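PDB 4YHC: sterol regulatory element-binding protein cleavage-activating protein from Schizosaccharomyces pombe, which acts as an escort protein required for processing of the sre1 transcription factor precursor when sterol or oxygen levels are low. Local coordinates for residues L54-L59 / T64-S69; L34-S39 / K43-V48; I99-V102 / L107-Q110. The protein carries 9 engineered substitutions. All coordinates share one frame; numbering follows the deposited sequence.

Contact 1: L54-L59 / T64-S69; sequences LVVWDL and TKLVLS
Val56 O is gripped by two successive backbone N-H groups: Lys65 N binds it at 2.7 Å, tilted 27° from the carbonyl plane, and Leu66 N adds a weak bond at 3.3 Å. Two residues thus face one, a classic beta bulge in the outer hairpin of the first predicted WD repeat of this WD40 domain. Beyond it the antiparallel pairing is regular. Val56 N runs almost straight to Leu66 O (178° at the hydrogen), and Leu54 and Leu68 exchange both their backbone bonds. Val56 CG1 rests on Leu66 CB at 3.8 Å, while Lys65 CD passes Val56 CG2 at 3.9 Å on its way to Asp58. There Lys65 CE comes within 3.1 Å of Asp58 OD2, but the salt bridge from Lys65 NZ to Asp58 OD2 is long; NZ has a further salt-bridge partner in Glu103, and Asp58 OD1 takes Gln61 N. With CG anti to the backbone N (chi1 173°), Trp57 carries its indole back to Thr64, whose OG1 lies at the ring edge, in plane, 3.6 Å from Trp57 CZ3. Strand 63-68 is outermost in the four-stranded sheet, whereas strand 54-58 is bonded along its other side to strand 44-49, and Val56 also touches Val102.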
loop_
_atom_site.group_PDB
_atom_site.type_symbol
_atom_site.label_atom_id
_atom_site.label_comp_id
_atom_site.label_asym_id
_atom_site.label_seq_id
_atom_site.Cartn_x
_atom_site.Cartn_y
_atom_site.Cartn_z
ATOM N N LEU A 54 5.858 8.790 17.078
ATOM C CA LEU A 54 6.299 8.418 15.761
ATOM C C LEU A 54 7.628 7.699 15.807
ATOM O O LEU A 54 8.582 8.177 16.389
ATOM C CB LEU A 54 6.473 9.676 14.966
ATOM C CG LEU A 54 6.614 9.816 13.447
ATOM C CD1 LEU A 54 7.932 10.301 12.985
ATOM C CD2 LEU A 54 6.057 8.751 12.540
ATOM N N VAL A 55 7.712 6.629 15.055
ATOM C CA VAL A 55 8.965 5.933 14.835
ATOM C C VAL A 55 9.145 5.775 13.317
ATOM O O VAL A 55 8.226 5.249 12.593
ATOM C CB VAL A 55 8.969 4.530 15.516
ATOM C CG1 VAL A 55 10.263 3.795 15.196
ATOM C CG2 VAL A 55 8.717 4.622 17.044
ATOM N N VAL A 56 10.270 6.258 12.817
ATOM C CA VAL A 56 10.613 5.978 11.476
ATOM C C VAL A 56 11.880 5.080 11.414
ATOM O O VAL A 56 12.882 5.297 12.122
ATOM C CB VAL A 56 10.464 7.155 10.471
ATOM C CG1 VAL A 56 9.977 8.465 11.079
ATOM C CG2 VAL A 56 11.478 7.221 9.363
ATOM N N TRP A 57 11.741 4.038 10.590
ATOM C CA TRP A 57 12.606 2.839 10.666
ATOM C C TRP A 57 13.088 2.540 9.282
ATOM O O TRP A 57 12.298 2.497 8.369
ATOM C CB TRP A 57 11.733 1.703 11.231
ATOM C CG TRP A 57 12.388 0.376 11.228
ATOM C CD1 TRP A 57 12.196 -0.657 10.326
ATOM C CD2 TRP A 57 13.322 -0.075 12.180
ATOM N NE1 TRP A 57 12.965 -1.727 10.703
ATOM C CE2 TRP A 57 13.677 -1.384 11.830
ATOM C CE3 TRP A 57 13.885 0.501 13.327
ATOM C CZ2 TRP A 57 14.573 -2.123 12.578
ATOM C CZ3 TRP A 57 14.808 -0.233 14.060
ATOM C CH2 TRP A 57 15.127 -1.528 13.685
ATOM N N ASP A 58 14.403 2.326 9.130
ATOM C CA ASP A 58 15.010 1.897 7.876
ATOM C C ASP A 58 14.954 0.363 7.778
ATOM O O ASP A 58 15.573 -0.362 8.530
ATOM C CB ASP A 58 16.480 2.386 7.742
ATOM C CG ASP A 58 16.986 2.184 6.347
ATOM O OD1 ASP A 58 17.131 1.003 5.931
ATOM O OD2 ASP A 58 17.092 3.181 5.576
ATOM N N LEU A 59 14.186 -0.130 6.855
ATOM C CA LEU A 59 13.842 -1.561 6.816
ATOM C C LEU A 59 15.094 -2.422 6.488
ATOM O O LEU A 59 15.302 -3.451 7.079
ATOM C CB LEU A 59 12.844 -1.750 5.694
ATOM C CG LEU A 59 11.319 -1.926 5.914
ATOM C CD1 LEU A 59 10.852 -1.849 7.313
ATOM C CD2 LEU A 59 10.473 -1.058 5.022
ATOM N N THR A 64 16.687 2.784 13.437
ATOM C CA THR A 64 15.852 3.892 13.661
ATOM C C THR A 64 16.400 5.118 12.962
ATOM O O THR A 64 17.562 5.417 13.067
ATOM C CB THR A 64 15.787 4.106 15.186
ATOM O OG1 THR A 64 15.269 2.907 15.795
ATOM C CG2 THR A 64 14.878 5.129 15.510
ATOM N N LYS A 65 15.534 5.850 12.285
ATOM C CA LYS A 65 15.901 7.078 11.675
ATOM C C LYS A 65 15.398 8.256 12.510
ATOM O O LYS A 65 16.052 9.271 12.593
ATOM C CB LYS A 65 15.314 7.179 10.278
ATOM C CG LYS A 65 15.805 6.147 9.284
ATOM C CD LYS A 65 15.023 6.327 7.959
ATOM C CE LYS A 65 15.783 5.787 6.759
ATOM N NZ LYS A 65 15.771 6.791 5.664
ATOM N N LEU A 66 14.222 8.147 13.110
ATOM C CA LEU A 66 13.651 9.280 13.838
ATOM C C LEU A 66 12.686 8.651 14.792
ATOM O O LEU A 66 11.932 7.746 14.415
ATOM C CB LEU A 66 12.879 10.189 12.842
ATOM C CG LEU A 66 12.627 11.677 13.045
ATOM C CD1 LEU A 66 11.383 12.169 12.313
ATOM C CD2 LEU A 66 12.501 11.985 14.517
ATOM N N VAL A 67 12.724 9.087 16.038
ATOM C CA VAL A 67 11.816 8.628 17.015
ATOM C C VAL A 67 11.317 9.881 17.673
ATOM O O VAL A 67 12.143 10.721 18.097
ATOM C CB VAL A 67 12.470 7.777 18.101
ATOM C CG1 VAL A 67 11.458 7.470 19.172
ATOM C CG2 VAL A 67 13.001 6.474 17.545
ATOM N N LEU A 68 9.999 10.055 17.696
ATOM C CA LEU A 68 9.394 11.164 18.476
ATOM C C LEU A 68 8.366 10.643 19.419
ATOM O O LEU A 68 7.395 10.020 19.013
ATOM C CB LEU A 68 8.820 12.275 17.599
ATOM C CG LEU A 68 9.834 13.043 16.725
ATOM C CD1 LEU A 68 9.169 13.905 15.686
ATOM C CD2 LEU A 68 10.814 13.904 17.551
ATOM N N SER A 69 8.553 10.931 20.715
ATOM C CA SER A 69 7.556 10.604 21.713
ATOM C C SER A 69 6.343 11.504 21.599
ATOM O O SER A 69 6.376 12.536 20.967
ATOM C CB SER A 69 8.173 10.796 23.121
ATOM O OG SER A 69 8.624 12.193 23.250
#

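Contact 2: L34-S39 / K43-V48; sequences LKIAVS and KTFASV
Two torsions bring Ile36 and Phe45 together: Ile36 holds CG1 between its backbone N and carbonyl carbon (chi1 56°), leaving CG2 beside the N, and Phe45 has its ring anti to its own N (chi1 -178°). The ring therefore reaches back across the hairpin, with CZ 3.7 Å from Ile36 CG2 and CD1 3.5 Å from Ala37 O. This is the inner antiparallel hairpin of a WD40 propeller blade. Ile36, Val38 and Phe45 share a face that packs on strand 441-445, while Ala37 and Ala46, small and paired on the other face, let strand 79-82 approach. Their backbones bond both ways. Ser47 CB lies 3.9 Å from Ile36 CG2, and its hydroxyl bonds His29 NE2, consistent with the His-Ser/Thr link common in WD repeats. Near the turn Ser39 works with both backbone and side chain: Ser39 N gives a bond to Thr44 O at 2.8 Å, and Ser39 OG receives Thr44 N at 3.0 Å while also bonding Asn41 OD1. At the far end a classic beta bulge sets two residues against one: Val48 O accepts Leu34 N at 2.8 Å and Lys35 N at 3.2 Å, both in its carbonyl plane.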
loop_
_atom_site.group_PDB
_atom_site.type_symbol
_atom_site.label_atom_id
_atom_site.label_comp_id
_atom_site.label_asym_id
_atom_site.label_seq_id
_atom_site.Cartn_x
_atom_site.Cartn_y
_atom_site.Cartn_z
ATOM N N LEU A 34 -1.591 2.815 15.984
ATOM C CA LEU A 34 -2.780 3.177 15.204
ATOM C C LEU A 34 -2.563 3.016 13.712
ATOM O O LEU A 34 -3.446 2.587 12.991
ATOM C CB LEU A 34 -3.037 4.654 15.414
ATOM C CG LEU A 34 -4.243 5.229 14.668
ATOM C CD1 LEU A 34 -5.481 4.441 15.076
ATOM C CD2 LEU A 34 -4.432 6.731 14.968
ATOM N N LYS A 35 -1.406 3.441 13.224
ATOM C CA LYS A 35 -1.239 3.584 11.778
ATOM C C LYS A 35 0.185 3.251 11.384
ATOM O O LYS A 35 1.101 3.683 12.032
ATOM C CB LYS A 35 -1.521 5.041 11.382
ATOM C CG LYS A 35 -2.252 5.212 10.076
ATOM C CD LYS A 35 -1.322 5.569 8.953
ATOM C CE LYS A 35 -2.108 5.629 7.647
ATOM N NZ LYS A 35 -1.328 6.373 6.634
ATOM N N ILE A 36 0.345 2.537 10.258
ATOM C CA ILE A 36 1.669 2.272 9.722
ATOM C C ILE A 36 1.745 2.662 8.234
ATOM O O ILE A 36 0.720 2.719 7.529
ATOM C CB ILE A 36 2.061 0.818 9.915
ATOM C CG1 ILE A 36 1.015 -0.151 9.283
ATOM C CG2 ILE A 36 2.288 0.515 11.398
ATOM C CD1 ILE A 36 1.488 -1.562 9.244
ATOM N N ALA A 37 2.956 2.942 7.750
ATOM C CA ALA A 37 3.128 3.330 6.375
ATOM C C ALA A 37 4.518 2.955 5.889
ATOM O O ALA A 37 5.413 2.746 6.669
ATOM C CB ALA A 37 2.899 4.846 6.227
ATOM N N VAL A 38 4.672 2.850 4.576
ATOM C CA VAL A 38 5.949 2.533 4.009
ATOM C C VAL A 38 6.165 3.325 2.755
ATOM O O VAL A 38 5.228 3.644 2.026
ATOM C CB VAL A 38 6.048 1.010 3.760
ATOM C CG1 VAL A 38 5.201 0.618 2.597
ATOM C CG2 VAL A 38 7.478 0.614 3.511
ATOM N N SER A 39 7.413 3.677 2.473
ATOM C CA SER A 39 7.659 4.466 1.299
ATOM C C SER A 39 7.465 3.631 0.062
ATOM O O SER A 39 7.618 2.385 0.061
ATOM C CB SER A 39 9.090 5.095 1.313
ATOM O OG SER A 39 10.146 4.181 1.497
ATOM N N LYS A 43 11.817 1.492 1.203
ATOM C CA LYS A 43 12.986 1.662 2.041
ATOM C C LYS A 43 12.667 2.023 3.477
ATOM O O LYS A 43 13.381 1.581 4.419
ATOM C CB LYS A 43 13.893 2.730 1.428
ATOM C CG LYS A 43 15.096 3.109 2.257
ATOM C CD LYS A 43 16.045 3.867 1.328
ATOM C CE LYS A 43 15.725 5.318 1.329
ATOM N NZ LYS A 43 16.378 5.853 2.516
ATOM N N THR A 44 11.611 2.812 3.668
ATOM C CA THR A 44 11.390 3.476 4.940
ATOM C C THR A 44 9.997 3.174 5.436
ATOM O O THR A 44 9.032 3.295 4.692
ATOM C CB THR A 44 11.580 5.001 4.824
ATOM O OG1 THR A 44 12.891 5.328 4.358
ATOM C CG2 THR A 44 11.434 5.715 6.210
ATOM N N PHE A 45 9.928 2.789 6.704
ATOM C CA PHE A 45 8.693 2.395 7.388
ATOM C C PHE A 45 8.432 3.406 8.487
ATOM O O PHE A 45 9.383 3.847 9.154
ATOM C CB PHE A 45 8.925 1.022 8.043
ATOM C CG PHE A 45 7.707 0.451 8.755
ATOM C CD1 PHE A 45 6.746 -0.234 8.050
ATOM C CD2 PHE A 45 7.568 0.593 10.100
ATOM C CE1 PHE A 45 5.652 -0.811 8.700
ATOM C CE2 PHE A 45 6.490 0.061 10.762
ATOM C CZ PHE A 45 5.540 -0.667 10.073
ATOM N N ALA A 46 7.160 3.747 8.697
ATOM C CA ALA A 46 6.758 4.592 9.827
ATOM C C ALA A 46 5.579 4.004 10.589
ATOM O O ALA A 46 4.634 3.477 9.969
ATOM C CB ALA A 46 6.366 5.954 9.311
ATOM N N SER A 47 5.573 4.182 11.917
ATOM C CA SER A 47 4.474 3.782 12.742
ATOM C C SER A 47 4.068 4.970 13.647
ATOM O O SER A 47 4.924 5.723 14.116
ATOM C CB SER A 47 4.814 2.552 13.593
ATOM O OG SER A 47 6.020 2.682 14.312
ATOM N N VAL A 48 2.762 5.086 13.865
ATOM C CA VAL A 48 2.174 6.149 14.662
ATOM C C VAL A 48 1.290 5.570 15.755
ATOM O O VAL A 48 0.435 4.737 15.483
ATOM C CB VAL A 48 1.325 7.089 13.805
ATOM C CG1 VAL A 48 0.728 8.157 14.718
ATOM C CG2 VAL A 48 2.171 7.765 12.701
#

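Contact 3: I99-V102 / L107-Q110; sequences ILNV and LMLQ
The flat carboxamide of Asn101 meets the thioether of Met108, which lies on the side of the group remote from OD1: SD is 3.6 Å from Asn101 CB and 4.0 Å from ND2. OD1 is held by Ser104 N in the turn between the strands, and this bond probably limits rotation of the amide. Met108 reaches the asparagine because its chain folds twice (chi2 -67°, chi3 -77°), with CG passing 3.5 Å from Ile99 O. With Met108 replaced by an alanine, the thioether would be gone, which would probably open a gap beside Asn101 CB and leave the amide without its sulfur neighbour. The two strands form the outer hairpin of the second predicted WD repeat, and a classic beta bulge interrupts their pairing. Ile99 O takes Met108 N at 2.8 Å and, weakly, Leu109 N at 3.3 Å, while Ile99 N bonds Leu109 O at 2.9 Å. The extra residue shifts the register, so that Leu100 faces Leu107 and the branched ends of these two turn towards each other, Leu100 CG lying 4.3 Å from Leu107 CD2. On the other face Ile99 and Leu109 run side by side, CG1 to CD2 at 3.9 Å; Leu109 continues onto Ala161 and Ile163 of strand 161-170.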
loop_
_atom_site.group_PDB
_atom_site.type_symbol
_atom_site.label_atom_id
_atom_site.label_comp_id
_atom_site.label_asym_id
_atom_site.label_seq_id
_atom_site.Cartn_x
_atom_site.Cartn_y
_atom_site.Cartn_z
ATOM N N ILE A 99 7.707 19.188 7.627
ATOM C CA ILE A 99 8.460 18.372 6.682
ATOM C C ILE A 99 9.794 18.055 7.317
ATOM O O ILE A 99 10.610 18.997 7.558
ATOM C CB ILE A 99 8.772 19.099 5.361
ATOM C CG1 ILE A 99 7.495 19.590 4.669
ATOM C CG2 ILE A 99 9.639 18.225 4.454
ATOM C CD1 ILE A 99 6.468 18.542 4.369
ATOM N N LEU A 100 10.005 16.768 7.596
ATOM C CA LEU A 100 11.240 16.283 8.182
ATOM C C LEU A 100 12.102 15.483 7.257
ATOM O O LEU A 100 11.641 14.604 6.501
ATOM C CB LEU A 100 10.978 15.441 9.400
ATOM C CG LEU A 100 10.320 16.153 10.582
ATOM C CD1 LEU A 100 9.099 15.336 10.934
ATOM C CD2 LEU A 100 11.227 16.329 11.817
ATOM N N ASN A 101 13.374 15.719 7.398
ATOM C CA ASN A 101 14.370 14.968 6.705
ATOM C C ASN A 101 14.613 13.767 7.585
ATOM O O ASN A 101 14.946 13.922 8.776
ATOM C CB ASN A 101 15.610 15.833 6.551
ATOM C CG ASN A 101 16.672 15.184 5.704
ATOM O OD1 ASN A 101 16.883 13.976 5.734
ATOM N ND2 ASN A 101 17.322 15.988 4.909
ATOM N N VAL A 102 14.424 12.546 7.061
ATOM C CA VAL A 102 14.632 11.384 7.953
ATOM C C VAL A 102 16.018 10.767 7.753
ATOM O O VAL A 102 16.484 10.099 8.655
ATOM C CB VAL A 102 13.533 10.306 7.895
ATOM C CG1 VAL A 102 12.250 10.809 8.555
ATOM C CG2 VAL A 102 13.247 9.877 6.483
ATOM N N LEU A 107 14.103 19.184 10.976
ATOM C CA LEU A 107 12.899 19.832 10.549
ATOM C C LEU A 107 13.301 20.756 9.459
ATOM O O LEU A 107 14.111 21.638 9.672
ATOM C CB LEU A 107 12.302 20.642 11.678
ATOM C CG LEU A 107 10.781 20.828 11.832
ATOM C CD1 LEU A 107 10.501 22.221 12.305
ATOM C CD2 LEU A 107 9.900 20.480 10.666
ATOM N N MET A 108 12.757 20.559 8.282
ATOM C CA MET A 108 13.150 21.332 7.129
ATOM C C MET A 108 12.195 22.503 7.005
ATOM O O MET A 108 12.546 23.571 6.515
ATOM C CB MET A 108 13.032 20.536 5.822
ATOM C CG MET A 108 13.668 19.173 5.789
ATOM S SD MET A 108 15.447 19.356 5.908
ATOM C CE MET A 108 15.820 19.860 4.239
ATOM N N LEU A 109 10.952 22.295 7.393
ATOM C CA LEU A 109 9.945 23.301 7.095
ATOM C C LEU A 109 8.735 23.076 7.959
ATOM O O LEU A 109 8.396 21.922 8.334
ATOM C CB LEU A 109 9.607 23.272 5.595
ATOM C CG LEU A 109 8.481 24.138 5.056
ATOM C CD1 LEU A 109 8.730 24.461 3.608
ATOM C CD2 LEU A 109 7.131 23.455 5.163
ATOM N N GLN A 110 8.119 24.191 8.312
ATOM C CA GLN A 110 6.856 24.214 9.016
ATOM C C GLN A 110 5.980 25.252 8.351
ATOM O O GLN A 110 6.454 26.334 8.074
ATOM C CB GLN A 110 7.100 24.542 10.459
ATOM C CG GLN A 110 5.859 24.680 11.301
ATOM C CD GLN A 110 6.208 24.994 12.736
ATOM O OE1 GLN A 110 7.277 24.657 13.176
ATOM N NE2 GLN A 110 5.293 25.603 13.473
#

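Contacts 1 and 2 are the two hairpins of one four-stranded blade, centres about 9 Å apart, stitched by Trp57 N to Phe45 O at 2.8 Å and Ser47 N to Val55 O at 2.9 Å. Contact 3 belongs to the following blade, its centre about 14 Å from that of contact 1. Contacts 1 and 3 touch at Val102, whose O lies 3.5 Å from Lys65 CB and whose CG1 lies 3.8 Å from Val56 CG2. Contacts 2 and 3 lie about 17 Å apart between centres and do not touch, yet Glu103, in the turn of contact 3, forms salt bridges with Lys43 of contact 2 and Lys65 of contact 1. Contact 3 alone falls within the region that, by similarity, interacts with sre1.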